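Local atomic coordinates of conserved hypothetical secreted protein (Helicobacter pylori, PDB entry 4RNZ), a protein that probably acts as a zinc-dependent M23B-family metalloendopeptidase that works on peptidoglycan and takes part in determining cell shape. Residues R88-S100 with H350-F363. Numbering follows the deposited sequence.
Sequences RKEKTLLLSLQTS and HSFEKNSFYLLEGF. With NI (nickel (II) ion), chain C; PO4 (phosphate ion), chain G.
Thr92 and Leu94 pair with Leu360 and Tyr358 in the middle of an antiparallel strand pair, where the short strand 357-361, coming after helix 326-348, lies along strand 88-96; strand 136-146 flanks the latter on its other side. Thr92-Leu360 and Leu94-Tyr358 are both hydrogen-bonded pairs: Leu94 N reaches Tyr358 O at 2.8 Å, nearly straight at 170°, and Ser96 N continues the bonding to Ser356 O, just ahead of strand 357-361.

Side chains alternate between two faces. Lys91, Leu93 and Leu95 share one with Leu359 and Phe357, where Leu93 and Phe357 also touch Ala108 of helix 101-109. Lys91 can be followed outward. Its CB and CG lie against Leu360 O, Lys91 CD rests on Leu359 CG at 3.8 Å, and the chain then bends at its last torsion (55°), CE nearing phosphate O4 and Lys91 NZ bonding to it at 3.1 Å. A long lysine suits this place because its methylenes cover a leucine while its ammonium reaches the partly exposed margin; here it and Lys89 hold a phosphate, probably from the crystallisation liquor.

On the other face Leu94 CD1 meets Leu360 CD1 at 3.8 Å. Leu360 CD1 also lies over one face of the His350 ring, offset toward its rim; His350 NE2 binds nickel with His366 and His368 of the terminal histidine run, probably a purification tag, while ND1 bonds to Leu346 O. Beta-branched Thr92 suits a strand; with OG1 anti to its carbonyl carbon (chi1 -57°), Thr92 OG1 donates to Gly362 O at 3.0 Å. Gly362 itself tolerates a positive phi where the strand ends.

Farther along, Phe352 offers a ring face to Ser96 CB, 3.9 Å from the centroid, a CH-pi contact that a small serine allows. Regular backbone bonding thus fixes the register, while leucines and aromatic rings supply apolar contacts on both faces, tying the chain's C-terminal part into the sheet.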
ATOM      1  N   ARG A  88      15.417  -1.778   6.657  1.00 31.23           N
ATOM      2  CA  ARG A  88      14.526  -0.645   6.891  1.00 32.77           C
ATOM      3  C   ARG A  88      15.320   0.516   7.490  1.00 33.67           C
ATOM      4  O   ARG A  88      16.046   0.311   8.446  1.00 36.32           O
ATOM      5  CB  ARG A  88      13.403  -1.120   7.801  1.00 35.28           C
ATOM      6  CG  ARG A  88      12.355  -0.095   8.157  1.00 37.33           C
ATOM      7  CD  ARG A  88      11.156  -0.813   8.747  1.00 38.45           C
ATOM      8  NE  ARG A  88      10.386  -1.403   7.664  1.00 39.79           N
ATOM      9  CZ  ARG A  88       9.448  -2.333   7.810  1.00 43.54           C
ATOM     10  NH1 ARG A  88       9.151  -2.817   9.005  1.00 43.78           N
ATOM     11  NH2 ARG A  88       8.801  -2.781   6.740  1.00 45.06           N
ATOM     12  N   LYS A  89      15.240   1.707   6.901  1.00 31.63           N
ATOM     13  CA  LYS A  89      15.859   2.907   7.480  1.00 32.92           C
ATOM     14  C   LYS A  89      14.781   3.883   7.972  1.00 34.80           C
ATOM     15  O   LYS A  89      13.793   4.109   7.279  1.00 32.32           O
ATOM     16  CB  LYS A  89      16.676   3.662   6.453  1.00 36.03           C
ATOM     17  CG  LYS A  89      17.770   2.870   5.767  1.00 40.50           C
ATOM     18  CD  LYS A  89      18.557   3.804   4.868  1.00 41.96           C
ATOM     19  CE  LYS A  89      19.543   3.054   3.992  1.00 48.01           C
ATOM     20  NZ  LYS A  89      20.438   4.046   3.324  1.00 51.12           N
ATOM     21  N   GLU A  90      15.017   4.490   9.127  1.00 32.66           N
ATOM     22  CA  GLU A  90      14.113   5.490   9.690  1.00 32.21           C
ATOM     23  C   GLU A  90      14.766   6.856   9.620  1.00 34.22           C
ATOM     24  O   GLU A  90      15.963   7.000   9.902  1.00 31.64           O
ATOM     25  CB  GLU A  90      13.794   5.123  11.130  1.00 33.97           C
ATOM     26  CG  GLU A  90      12.736   5.987  11.806  1.00 35.48           C
ATOM     27  CD  GLU A  90      12.573   5.623  13.254  1.00 36.91           C
ATOM     28  OE1 GLU A  90      13.601   5.520  13.955  1.00 40.79           O
ATOM     29  OE2 GLU A  90      11.432   5.420  13.685  1.00 42.21           O
ATOM     30  N   LYS A  91      13.974   7.856   9.237  1.00 34.94           N
ATOM     31  CA  LYS A  91      14.410   9.253   9.183  1.00 33.63           C
ATOM     32  C   LYS A  91      13.390  10.150   9.847  1.00 31.35           C
ATOM     33  O   LYS A  91      12.205   9.803   9.941  1.00 27.94           O
ATOM     34  CB  LYS A  91      14.588   9.738   7.747  1.00 34.79           C
ATOM     35  CG  LYS A  91      15.711   9.033   7.009  1.00 40.23           C
ATOM     36  CD  LYS A  91      16.210   9.823   5.812  1.00 44.96           C
ATOM     37  CE  LYS A  91      17.617   9.381   5.427  1.00 47.83           C
ATOM     38  NZ  LYS A  91      17.653   7.914   5.182  1.00 47.81           N
ATOM     39  N   THR A  92      13.863  11.326  10.257  1.00 29.19           N
ATOM     40  CA  THR A  92      12.993  12.390  10.726  1.00 29.27           C
ATOM     41  C   THR A  92      13.154  13.646   9.903  1.00 29.00           C
ATOM     42  O   THR A  92      14.223  14.277   9.891  1.00 30.66           O
ATOM     43  CB  THR A  92      13.269  12.715  12.191  1.00 30.47           C
ATOM     44  OG1 THR A  92      13.096  11.529  12.965  1.00 29.43           O
ATOM     45  CG2 THR A  92      12.303  13.794  12.705  1.00 32.51           C
ATOM     46  N   LEU A  93      12.085  14.018   9.214  1.00 28.63           N
ATOM     47  CA  LEU A  93      12.022  15.283   8.527  1.00 30.24           C
ATOM     48  C   LEU A  93      11.473  16.344   9.486  1.00 32.89           C
ATOM     49  O   LEU A  93      10.381  16.183  10.046  1.00 31.65           O
ATOM     50  CB  LEU A  93      11.094  15.195   7.321  1.00 33.44           C
ATOM     51  CG  LEU A  93      10.798  16.494   6.575  1.00 32.02           C
ATOM     52  CD1 LEU A  93      12.060  17.115   5.996  1.00 33.39           C
ATOM     53  CD2 LEU A  93       9.805  16.192   5.469  1.00 33.39           C
ATOM     54  N   LEU A  94      12.238  17.413   9.668  1.00 33.63           N
ATOM     55  CA  LEU A  94      11.761  18.624  10.350  1.00 32.88           C
ATOM     56  C   LEU A  94      11.738  19.787   9.360  1.00 34.64           C
ATOM     57  O   LEU A  94      12.722  20.064   8.658  1.00 33.44           O
ATOM     58  CB  LEU A  94      12.672  18.968  11.511  1.00 33.27           C
ATOM     59  CG  LEU A  94      12.940  17.877  12.538  1.00 33.16           C
ATOM     60  CD1 LEU A  94      13.985  18.381  13.525  1.00 35.22           C
ATOM     61  CD2 LEU A  94      11.669  17.461  13.265  1.00 33.35           C
ATOM     62  N   LEU A  95      10.629  20.496   9.304  1.00 35.91           N
ATOM     63  CA  LEU A  95      10.466  21.479   8.252  1.00 39.41           C
ATOM     64  C   LEU A  95       9.771  22.734   8.772  1.00 37.45           C
ATOM     65  O   LEU A  95       8.801  22.638   9.541  1.00 30.54           O
ATOM     66  CB  LEU A  95       9.652  20.816   7.158  1.00 41.71           C
ATOM     67  CG  LEU A  95       9.552  21.431   5.785  1.00 46.76           C
ATOM     68  CD1 LEU A  95       9.387  20.282   4.799  1.00 50.22           C
ATOM     69  CD2 LEU A  95       8.374  22.405   5.728  1.00 47.97           C
ATOM     70  N   SER A  96      10.280  23.898   8.366  1.00 38.70           N
ATOM     71  CA  SER A  96       9.571  25.173   8.566  1.00 36.77           C
ATOM     72  C   SER A  96       9.031  25.591   7.213  1.00 37.07           C
ATOM     73  O   SER A  96       9.794  25.758   6.279  1.00 37.16           O
ATOM     74  CB  SER A  96      10.505  26.257   9.134  1.00 40.21           C
ATOM     75  OG  SER A  96       9.815  27.490   9.239  1.00 41.12           O
ATOM     76  N   LEU A  97       7.718  25.735   7.087  1.00 38.19           N
ATOM     77  CA  LEU A  97       7.124  26.024   5.784  1.00 42.64           C
ATOM     78  C   LEU A  97       7.634  27.339   5.120  1.00 44.39           C
ATOM     79  O   LEU A  97       7.621  28.406   5.722  1.00 43.13           O
ATOM     80  CB  LEU A  97       5.605  26.052   5.930  1.00 48.58           C
ATOM     81  CG  LEU A  97       4.793  26.029   4.646  1.00 55.10           C
ATOM     82  CD1 LEU A  97       4.957  24.697   3.928  1.00 58.03           C
ATOM     83  CD2 LEU A  97       3.326  26.267   4.955  1.00 58.10           C
ATOM     84  N   GLN A  98       8.089  27.227   3.881  1.00 42.44           N
ATOM     85  CA  GLN A  98       8.602  28.348   3.099  1.00 45.01           C
ATOM     86  C   GLN A  98       7.683  28.628   1.920  1.00 46.70           C
ATOM     87  O   GLN A  98       7.392  29.781   1.637  1.00 44.57           O
ATOM     88  CB  GLN A  98      10.024  28.055   2.628  1.00 45.25           C
ATOM     89  CG  GLN A  98      11.026  27.896   3.749  1.00 47.49           C
ATOM     90  CD  GLN A  98      10.936  29.040   4.745  1.00 50.22           C
ATOM     91  OE1 GLN A  98      11.037  30.211   4.367  1.00 48.70           O
ATOM     92  NE2 GLN A  98      10.718  28.716   6.013  1.00 49.95           N
ATOM     93  N   THR A  99       7.271  27.582   1.204  1.00 45.60           N
ATOM     94  CA  THR A  99       6.381  27.717   0.057  1.00 43.94           C
ATOM     95  C   THR A  99       4.995  27.065   0.183  1.00 44.98           C
ATOM     96  O   THR A  99       4.046  27.726   0.590  1.00 43.22           O
ATOM     97  CB  THR A  99       7.101  27.173  -1.181  1.00 44.11           C
ATOM     98  OG1 THR A  99       7.349  25.774  -1.013  1.00 48.83           O
ATOM     99  CG2 THR A  99       8.434  27.888  -1.384  1.00 43.92           C
ATOM    100  N   SER A 100       4.894  25.758  -0.101  1.00 45.08           N
ATOM    101  CA  SER A 100       3.668  24.987   0.191  1.00 44.17           C
ATOM    102  C   SER A 100       4.184  23.738   0.881  1.00 40.88           C
ATOM    103  O   SER A 100       5.343  23.394   0.703  1.00 37.61           O
ATOM    104  CB  SER A 100       2.842  24.668  -1.063  1.00 47.63           C
ATOM    105  OG  SER A 100       3.491  23.699  -1.908  1.00 48.64           O
ATOM    106  N   HIS A 350      17.442  21.673  16.653  1.00 41.61           N
ATOM    107  CA  HIS A 350      17.692  21.953  15.249  1.00 40.38           C
ATOM    108  C   HIS A 350      16.988  23.236  14.858  1.00 42.03           C
ATOM    109  O   HIS A 350      15.770  23.251  14.681  1.00 40.90           O
ATOM    110  CB  HIS A 350      17.224  20.793  14.382  1.00 38.51           C
ATOM    111  CG  HIS A 350      17.885  19.507  14.734  1.00 33.86           C
ATOM    112  ND1 HIS A 350      17.535  18.768  15.839  1.00 32.02           N
ATOM    113  CD2 HIS A 350      18.918  18.863  14.163  1.00 34.39           C
ATOM    114  CE1 HIS A 350      18.314  17.711  15.928  1.00 32.69           C
ATOM    115  NE2 HIS A 350      19.164  17.748  14.920  1.00 36.11           N
ATOM    116  N   SER A 351      17.780  24.295  14.708  1.00 44.57           N
ATOM    117  CA  SER A 351      17.278  25.647  14.510  1.00 46.47           C
ATOM    118  C   SER A 351      16.834  25.968  13.095  1.00 41.74           C
ATOM    119  O   SER A 351      17.589  25.863  12.146  1.00 43.93           O
ATOM    120  CB  SER A 351      18.349  26.683  14.893  1.00 48.66           C
ATOM    121  OG  SER A 351      17.971  27.976  14.418  1.00 49.32           O
ATOM    122  N   PHE A 352      15.609  26.441  12.975  1.00 44.61           N
ATOM    123  CA  PHE A 352      15.127  26.943  11.700  1.00 46.03           C
ATOM    124  C   PHE A 352      15.670  28.339  11.326  1.00 47.95           C
ATOM    125  O   PHE A 352      15.329  28.872  10.271  1.00 47.42           O
ATOM    126  CB  PHE A 352      13.600  26.931  11.692  1.00 45.77           C
ATOM    127  CG  PHE A 352      13.004  25.546  11.764  1.00 45.99           C
ATOM    128  CD1 PHE A 352      13.364  24.570  10.839  1.00 48.20           C
ATOM    129  CD2 PHE A 352      12.080  25.225  12.746  1.00 46.96           C
ATOM    130  CE1 PHE A 352      12.812  23.295  10.894  1.00 47.35           C
ATOM    131  CE2 PHE A 352      11.510  23.959  12.799  1.00 52.59           C
ATOM    132  CZ  PHE A 352      11.884  22.991  11.874  1.00 51.07           C
ATOM    133  N   GLU A 353      16.504  28.932  12.181  1.00 55.65           N
ATOM    134  CA  GLU A 353      17.250  30.140  11.803  1.00 61.46           C
ATOM    135  C   GLU A 353      18.365  29.762  10.853  1.00 60.41           C
ATOM    136  O   GLU A 353      18.579  30.436   9.846  1.00 61.22           O
ATOM    137  CB  GLU A 353      17.835  30.844  13.019  1.00 63.26           C
ATOM    138  CG  GLU A 353      16.779  31.266  14.025  1.00 65.20           C
ATOM    139  CD  GLU A 353      17.257  32.353  14.971  1.00 67.95           C
ATOM    140  OE1 GLU A 353      16.632  32.492  16.046  1.00 63.34           O
ATOM    141  OE2 GLU A 353      18.240  33.069  14.643  1.00 65.72           O
ATOM    142  N   LYS A 354      19.041  28.656  11.167  1.00 61.39           N
ATOM    143  CA  LYS A 354      20.109  28.118  10.319  1.00 64.32           C
ATOM    144  C   LYS A 354      19.601  27.525   8.996  1.00 62.51           C
ATOM    145  O   LYS A 354      20.230  27.704   7.955  1.00 59.73           O
ATOM    146  CB  LYS A 354      20.887  27.027  11.064  1.00 68.59           C
ATOM    147  CG  LYS A 354      21.633  27.486  12.308  1.00 73.64           C
ATOM    148  CD  LYS A 354      22.392  26.318  12.935  1.00 78.07           C
ATOM    149  CE  LYS A 354      22.823  26.615  14.364  1.00 80.42           C
ATOM    150  NZ  LYS A 354      23.739  27.789  14.421  1.00 82.78           N
ATOM    151  N   ASN A 355      18.486  26.795   9.046  1.00 57.54           N
ATOM    152  CA  ASN A 355      17.987  26.059   7.880  1.00 54.70           C
ATOM    153  C   ASN A 355      16.476  25.929   7.876  1.00 49.57           C
ATOM    154  O   ASN A 355      15.871  25.815   8.935  1.00 53.14           O
ATOM    155  CB  ASN A 355      18.583  24.657   7.878  1.00 53.52           C
ATOM    156  CG  ASN A 355      20.080  24.678   7.729  1.00 56.27           C
ATOM    157  OD1 ASN A 355      20.590  25.079   6.691  1.00 61.45           O
ATOM    158  ND2 ASN A 355      20.792  24.288   8.776  1.00 55.62           N
ATOM    159  N   SER A 356      15.876  25.917   6.690  1.00 44.88           N
ATOM    160  CA  SER A 356      14.420  25.729   6.571  1.00 45.72           C
ATOM    161  C   SER A 356      13.957  24.270   6.842  1.00 47.41           C
ATOM    162  O   SER A 356      12.787  24.032   7.181  1.00 48.18           O
ATOM    163  CB  SER A 356      13.908  26.202   5.210  1.00 43.48           C
ATOM    164  OG  SER A 356      14.687  25.693   4.143  1.00 47.15           O
ATOM    165  N   PHE A 357      14.874  23.312   6.703  1.00 42.88           N
ATOM    166  CA  PHE A 357      14.542  21.923   6.955  1.00 43.00           C
ATOM    167  C   PHE A 357      15.734  21.127   7.459  1.00 39.86           C
ATOM    168  O   PHE A 357      16.871  21.531   7.271  1.00 40.38           O
ATOM    169  CB  PHE A 357      14.012  21.285   5.676  1.00 42.49           C
ATOM    170  CG  PHE A 357      15.068  21.009   4.657  1.00 44.57           C
ATOM    171  CD1 PHE A 357      15.820  19.841   4.714  1.00 46.11           C
ATOM    172  CD2 PHE A 357      15.307  21.911   3.634  1.00 47.40           C
ATOM    173  CE1 PHE A 357      16.791  19.574   3.764  1.00 46.97           C
ATOM    174  CE2 PHE A 357      16.281  21.654   2.676  1.00 48.87           C
ATOM    175  CZ  PHE A 357      17.023  20.488   2.738  1.00 47.72           C
ATOM    176  N   TYR A 358      15.439  19.997   8.093  1.00 36.03           N
ATOM    177  CA  TYR A 358      16.420  19.013   8.534  1.00 36.29           C
ATOM    178  C   TYR A 358      15.887  17.629   8.178  1.00 38.13           C
ATOM    179  O   TYR A 358      14.730  17.338   8.434  1.00 34.40           O
ATOM    180  CB  TYR A 358      16.617  19.074  10.048  1.00 37.76           C
ATOM    181  CG  TYR A 358      17.328  20.317  10.490  1.00 38.17           C
ATOM    182  CD1 TYR A 358      16.618  21.465  10.766  1.00 38.82           C
ATOM    183  CD2 TYR A 358      18.726  20.353  10.584  1.00 41.34           C
ATOM    184  CE1 TYR A 358      17.256  22.628  11.143  1.00 40.50           C
ATOM    185  CE2 TYR A 358      19.382  21.511  10.970  1.00 40.52           C
ATOM    186  CZ  TYR A 358      18.640  22.647  11.247  1.00 42.75           C
ATOM    187  OH  TYR A 358      19.237  23.834  11.617  1.00 44.63           O
ATOM    188  N   LEU A 359      16.739  16.800   7.585  1.00 36.76           N
ATOM    189  CA  LEU A 359      16.428  15.400   7.337  1.00 34.92           C
ATOM    190  C   LEU A 359      17.436  14.609   8.124  1.00 33.14           C
ATOM    191  O   LEU A 359      18.610  14.528   7.764  1.00 35.33           O
ATOM    192  CB  LEU A 359      16.487  15.072   5.844  1.00 33.35           C
ATOM    193  CG  LEU A 359      16.041  13.640   5.498  1.00 33.84           C
ATOM    194  CD1 LEU A 359      14.588  13.424   5.915  1.00 33.80           C
ATOM    195  CD2 LEU A 359      16.232  13.376   4.006  1.00 34.83           C
ATOM    196  N   LEU A 360      16.956  14.028   9.205  1.00 32.25           N
ATOM    197  CA  LEU A 360      17.778  13.446  10.236  1.00 32.97           C
ATOM    198  C   LEU A 360      17.708  11.952  10.214  1.00 34.22           C
ATOM    199  O   LEU A 360      16.650  11.354   9.930  1.00 33.67           O
ATOM    200  CB  LEU A 360      17.270  13.880  11.601  1.00 33.43           C
ATOM    201  CG  LEU A 360      17.188  15.391  11.779  1.00 34.68           C
ATOM    202  CD1 LEU A 360      16.666  15.669  13.177  1.00 36.90           C
ATOM    203  CD2 LEU A 360      18.557  16.024  11.528  1.00 38.23           C
ATOM    204  N   GLU A 361      18.829  11.355  10.578  1.00 34.30           N
ATOM    205  CA  GLU A 361      18.937   9.916  10.634  1.00 36.76           C
ATOM    206  C   GLU A 361      18.283   9.440  11.905  1.00 36.20           C
ATOM    207  O   GLU A 361      18.563   9.980  12.976  1.00 35.59           O
ATOM    208  CB  GLU A 361      20.404   9.524  10.623  1.00 39.56           C
ATOM    209  CG  GLU A 361      20.633   8.080  10.254  1.00 45.51           C
ATOM    210  CD  GLU A 361      22.105   7.736  10.293  1.00 51.88           C
ATOM    211  OE1 GLU A 361      22.692   7.787  11.397  1.00 51.63           O
ATOM    212  OE2 GLU A 361      22.664   7.431   9.219  1.00 55.87           O
ATOM    213  N   GLY A 362      17.334   8.554  11.791  1.00 33.25           N
ATOM    214  CA  GLY A 362      16.732   7.949  12.910  1.00 33.49           C
ATOM    215  C   GLY A 362      15.870   8.928  13.673  1.00 34.16           C
ATOM    216  O   GLY A 362      15.651  10.011  13.211  1.00 35.80           O
ATOM    217  N   PHE A 363      15.242   8.499  14.722  1.00 35.37           N
ATOM    218  CA  PHE A 363      14.375   9.354  15.471  1.00 37.19           C
ATOM    219  C   PHE A 363      14.558   9.322  17.018  1.00 39.08           C
ATOM    220  O   PHE A 363      15.003  10.273  17.586  1.00 36.56           O
ATOM    221  CB  PHE A 363      12.971   8.912  15.167  1.00 37.65           C
ATOM    222  CG  PHE A 363      11.917   9.609  15.953  1.00 34.65           C
ATOM    223  CD1 PHE A 363      11.885  10.966  16.031  1.00 32.61           C
ATOM    224  CD2 PHE A 363      10.961   8.898  16.611  1.00 35.08           C
ATOM    225  CE1 PHE A 363      10.927  11.604  16.744  1.00 33.73           C
ATOM    226  CE2 PHE A 363      10.002   9.531  17.336  1.00 34.26           C
ATOM    227  CZ  PHE A 363       9.984  10.886  17.404  1.00 33.49           C
TER
HETATM  228 NI    NI C 502      20.724  16.231  14.837  1.00 41.29          NI
HETATM  229  P   PO4 G 506      19.069   6.819   1.273  1.00 66.39           P
HETATM  230  O1  PO4 G 506      17.596   6.622   0.938  1.00 57.91           O
HETATM  231  O2  PO4 G 506      19.601   7.902   0.363  1.00 74.24           O
HETATM  232  O3  PO4 G 506      19.867   5.550   1.066  1.00 68.89           O
HETATM  233  O4  PO4 G 506      19.308   7.221   2.708  1.00 62.52           O